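PDB 3GN3: putative protein-disulfide isomerase from Pseudomonas syringae pv. tomato, which probably acts in thiol-disulfide exchange as a member of the DsbA family, though its activity and substrates remain to be established. Local coordinates for residues A[86-89]-A[90-94]; A[167-170]-A[171-174]. All coordinates share one frame; numbering follows the deposited sequence.

Contact 1 (A[86-89]-A[90-94]); sequences VMTA and VASHR
Val90 opens the last turn of helix 79-92 by giving its N-H to Val86 O, 3.0 Å from Val90 N, in an ordinary i to i+4 helical bond. Its CG2, set beside its own backbone N and anti to the carbonyl carbon, is turned back along the helix: it lies 3.4 Å from Val86 O and meets Val86 CG1 at 4.4 Å, a loose touch between methyl groups. Both valines also reach Ile119 of helix 112-123, so they form part of one apolar stripe between the two helices. Ala91 carries on the helical pattern, its N lying 2.7 Å from Met87 O. Ser92 grips Thr88 O twice. Its N (2.9 Å from Thr88 O) and its OG (2.8 Å from Thr88 O) approach from opposite faces of the carbonyl plane; chi1 of -54° keeps OG beside the backbone N and bends the hydroxyl back over the preceding turn. The Thr88 hydroxyl makes the same kind of side-chain bond one turn earlier, to Lys84 O. His93, the first residue to leave helical angles, doubles the grip on Ala89 O. Its backbone N gives a longer bond of 3.3 Å to Ala89 O, bent to 143° at the hydrogen, while His93 ND1 donates to Ala89 O at 3.2 Å, with the oxygen almost exactly in the ring plane. That bond requires a proton on ND1 and limits rotation of the imidazole, which also stacks on Tyr122 of helix 112-123. The valines, Met87 and the alanines are buried, and the polar residues lie on the more open side. A serine hydroxyl bonding to the i-4 carbonyl inside the last turn, and a histidine using the i-4 carbonyl just past it, mark the C-terminal end of helix 79-92.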
loop_
_atom_site.group_PDB
_atom_site.type_symbol
_atom_site.label_atom_id
_atom_site.label_comp_id
_atom_site.label_asym_id
_atom_site.label_seq_id
_atom_site.Cartn_x
_atom_site.Cartn_y
_atom_site.Cartn_z
ATOM N N VAL A 86 6.327 -7.907 28.861
ATOM C CA VAL A 86 6.871 -6.568 28.548
ATOM C C VAL A 86 5.794 -5.592 28.040
ATOM O O VAL A 86 5.732 -4.441 28.517
ATOM C CB VAL A 86 8.114 -6.592 27.576
ATOM C CG1 VAL A 86 8.467 -5.156 27.112
ATOM C CG2 VAL A 86 9.328 -7.269 28.244
ATOM N N MET A 87 4.957 -6.044 27.095
ATOM C CA MET A 87 3.817 -5.216 26.605
ATOM C C MET A 87 2.892 -4.817 27.764
ATOM O O MET A 87 2.538 -3.645 27.897
ATOM C CB MET A 87 3.035 -5.888 25.467
ATOM C CG MET A 87 3.837 -6.008 24.175
ATOM S SD MET A 87 2.837 -6.392 22.739
ATOM C CE MET A 87 3.160 -8.075 22.466
ATOM N N THR A 88 2.563 -5.784 28.630
ATOM C CA THR A 88 1.740 -5.519 29.814
ATOM C C THR A 88 2.372 -4.482 30.740
ATOM O O THR A 88 1.684 -3.579 31.224
ATOM C CB THR A 88 1.456 -6.801 30.632
ATOM O OG1 THR A 88 0.883 -7.807 29.782
ATOM C CG2 THR A 88 0.520 -6.491 31.816
ATOM N N ALA A 89 3.678 -4.605 30.992
ATOM C CA ALA A 89 4.352 -3.645 31.881
ATOM C C ALA A 89 4.336 -2.228 31.295
ATOM O O ALA A 89 4.089 -1.245 32.024
ATOM C CB ALA A 89 5.773 -4.104 32.210
ATOM N N VAL A 90 4.577 -2.123 29.984
ATOM C CA VAL A 90 4.523 -0.819 29.297
ATOM C C VAL A 90 3.084 -0.283 29.313
ATOM O O VAL A 90 2.832 0.849 29.742
ATOM C CB VAL A 90 5.115 -0.889 27.845
ATOM C CG1 VAL A 90 4.875 0.409 27.086
ATOM C CG2 VAL A 90 6.609 -1.200 27.888
ATOM N N ALA A 91 2.147 -1.126 28.882
ATOM C CA ALA A 91 0.719 -0.786 28.871
ATOM C C ALA A 91 0.203 -0.250 30.217
ATOM O O ALA A 91 -0.431 0.809 30.251
ATOM C CB ALA A 91 -0.097 -1.972 28.405
ATOM N N SER A 92 0.499 -0.960 31.313
ATOM C CA SER A 92 0.107 -0.540 32.675
ATOM C C SER A 92 0.683 0.787 33.124
ATOM O O SER A 92 0.066 1.491 33.910
ATOM C CB SER A 92 0.540 -1.571 33.693
ATOM O OG SER A 92 0.044 -2.836 33.340
ATOM N N HIS A 93 1.886 1.104 32.659
ATOM C CA HIS A 93 2.538 2.368 32.999
ATOM C C HIS A 93 2.766 3.187 31.723
ATOM O O HIS A 93 3.836 3.769 31.528
ATOM C CB HIS A 93 3.872 2.089 33.691
ATOM C CG HIS A 93 3.748 1.283 34.947
ATOM N ND1 HIS A 93 3.802 -0.097 34.954
ATOM C CD2 HIS A 93 3.580 1.664 36.238
ATOM C CE1 HIS A 93 3.685 -0.527 36.198
ATOM N NE2 HIS A 93 3.551 0.520 36.995
ATOM N N ARG A 94 1.753 3.219 30.858
ATOM C CA ARG A 94 1.873 3.795 29.528
ATOM C C ARG A 94 2.450 5.197 29.573
ATOM O O ARG A 94 3.454 5.513 28.908
ATOM C CB ARG A 94 0.520 3.803 28.822
ATOM C CG ARG A 94 0.647 4.017 27.342
ATOM C CD ARG A 94 -0.625 4.532 26.737
ATOM N NE ARG A 94 -1.019 5.798 27.341
ATOM C CZ ARG A 94 -0.498 6.980 27.034
ATOM N NH1 ARG A 94 0.453 7.082 26.123
ATOM N NH2 ARG A 94 -0.922 8.060 27.653
#

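Contact 2 (A[167-170]-A[171-174]); sequences GMSS and GDPV. With SO4 (sulfate ion), chain C.
Asp172 folds its carboxylate back over Ser169, and this is the compact part of the loop between strand 163-164 and helix 174-181. Asp172 OD2 accepts from Ser169 N at 2.9 Å, and the N-H comes from above the carboxylate plane, 64° out of it. In return Asp172 N bonds Ser169 O at 3.1 Å, closing a type I beta turn from Ser169 to Asp172. With chi1 at -69°, CG of Asp172 stands beside its own N, which puts the carboxylate over the start of the turn. OD2 also forms a salt bridge with Lys176, and Trp177 gives its indole N-H to Ser169 O, so the following helix braces the turn. Met168 and Ser170 are buried, Met168 against Phe158 and Ile160 of strand 157-160, Ser170 against helix 27-33.

The looser side is that of exposed Gly171 and partly exposed Ser169, where Gly171 N makes a bent bond of 3.2 Å to Ser169 OG. A sulfate ion, probably from the crystallisation liquor, rests against both serines: Ser170 OG is 2.8 Å from sulfate O3, and Ser169 OG lies 3.2 Å from sulfate O1. Ser170 N also points at sulfate O4, though that separation is doubtfully short. Asp172 OD2, taken by a backbone N-H and a lysine, probably belongs to an ionised carboxylate, while the serine hydroxyls and the Ser170 N-H form a site able to hold an anion.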
loop_
_atom_site.group_PDB
_atom_site.type_symbol
_atom_site.label_atom_id
_atom_site.label_comp_id
_atom_site.label_asym_id
_atom_site.label_seq_id
_atom_site.Cartn_x
_atom_site.Cartn_y
_atom_site.Cartn_z
ATOM N N GLY A 167 -13.842 -0.465 10.068
ATOM C CA GLY A 167 -14.931 -0.387 11.043
ATOM C C GLY A 167 -14.574 -0.843 12.452
ATOM O O GLY A 167 -15.161 -0.358 13.406
ATOM N N MET A 168 -13.634 -1.771 12.626
ATOM C CA MET A 168 -13.354 -2.253 14.001
ATOM C C MET A 168 -12.615 -1.208 14.819
ATOM O O MET A 168 -11.886 -0.403 14.275
ATOM C CB MET A 168 -12.611 -3.583 14.015
ATOM C CG MET A 168 -13.340 -4.667 13.279
ATOM S SD MET A 168 -12.385 -6.136 13.428
ATOM C CE MET A 168 -13.114 -7.013 12.136
ATOM N N SER A 169 -12.830 -1.219 16.131
ATOM C CA SER A 169 -12.304 -0.171 16.998
ATOM C C SER A 169 -11.936 -0.700 18.394
ATOM O O SER A 169 -12.449 -1.727 18.824
ATOM C CB SER A 169 -13.319 0.969 17.070
ATOM O OG SER A 169 -13.128 1.746 18.237
ATOM N N SER A 170 -11.036 -0.010 19.091
ATOM C CA SER A 170 -10.594 -0.425 20.433
ATOM C C SER A 170 -11.675 -0.214 21.481
ATOM O O SER A 170 -11.692 -0.898 22.504
ATOM C CB SER A 170 -9.329 0.312 20.855
ATOM O OG SER A 170 -9.525 1.704 20.795
ATOM N N GLY A 171 -12.572 0.737 21.210
ATOM C CA GLY A 171 -13.789 0.914 21.983
ATOM C C GLY A 171 -14.811 -0.209 21.832
ATOM O O GLY A 171 -15.681 -0.354 22.678
ATOM N N ASP A 172 -14.744 -1.009 20.773
ATOM C CA ASP A 172 -15.773 -2.033 20.580
ATOM C C ASP A 172 -15.893 -2.980 21.772
ATOM O O ASP A 172 -14.888 -3.319 22.407
ATOM C CB ASP A 172 -15.513 -2.873 19.329
ATOM C CG ASP A 172 -15.703 -2.099 18.053
ATOM O OD1 ASP A 172 -16.266 -0.983 18.109
ATOM O OD2 ASP A 172 -15.269 -2.609 16.990
ATOM N N PRO A 173 -17.136 -3.408 22.082
ATOM C CA PRO A 173 -17.302 -4.557 22.978
ATOM C C PRO A 173 -16.680 -5.784 22.308
ATOM O O PRO A 173 -16.846 -5.984 21.086
ATOM C CB PRO A 173 -18.827 -4.728 23.067
ATOM C CG PRO A 173 -19.421 -3.458 22.557
ATOM C CD PRO A 173 -18.419 -2.771 21.710
ATOM N N VAL A 174 -15.982 -6.598 23.094
ATOM C CA VAL A 174 -15.331 -7.803 22.559
ATOM C C VAL A 174 -16.323 -8.679 21.776
ATOM O O VAL A 174 -15.955 -9.324 20.783
ATOM C CB VAL A 174 -14.604 -8.591 23.690
ATOM C CG1 VAL A 174 -14.082 -9.946 23.216
ATOM C CG2 VAL A 174 -13.466 -7.751 24.260
HETATM S S SO4 C . -9.628 3.036 17.642
HETATM O O1 SO4 C . -10.838 3.675 17.108
HETATM O O2 SO4 C . -8.520 3.057 16.673
HETATM O O3 SO4 C . -9.203 3.690 18.874
HETATM O O4 SO4 C . -9.935 1.651 17.939
#

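Contact 1 is mostly buried, its centre about 10 Å from the centre of the chain, whereas contact 2 lies farther out, its centre about 17 Å away, and is only partly buried. Their centres are about 20 Å apart and they do not touch, yet both pack against helix 27-33: contact 1 through residues such as Met87 and Ala91, contact 2 through Ser170. Contact 1 finishes a helix: Val86, Met87, Val90 and the alanines face apolar neighbours, and the polar side chains sit on the more open side. In contact 2 the chain reverses just ahead of the C-terminal helix 174-181, and a carboxylate, a lysine and a bound anion bring in charge suited to the surface.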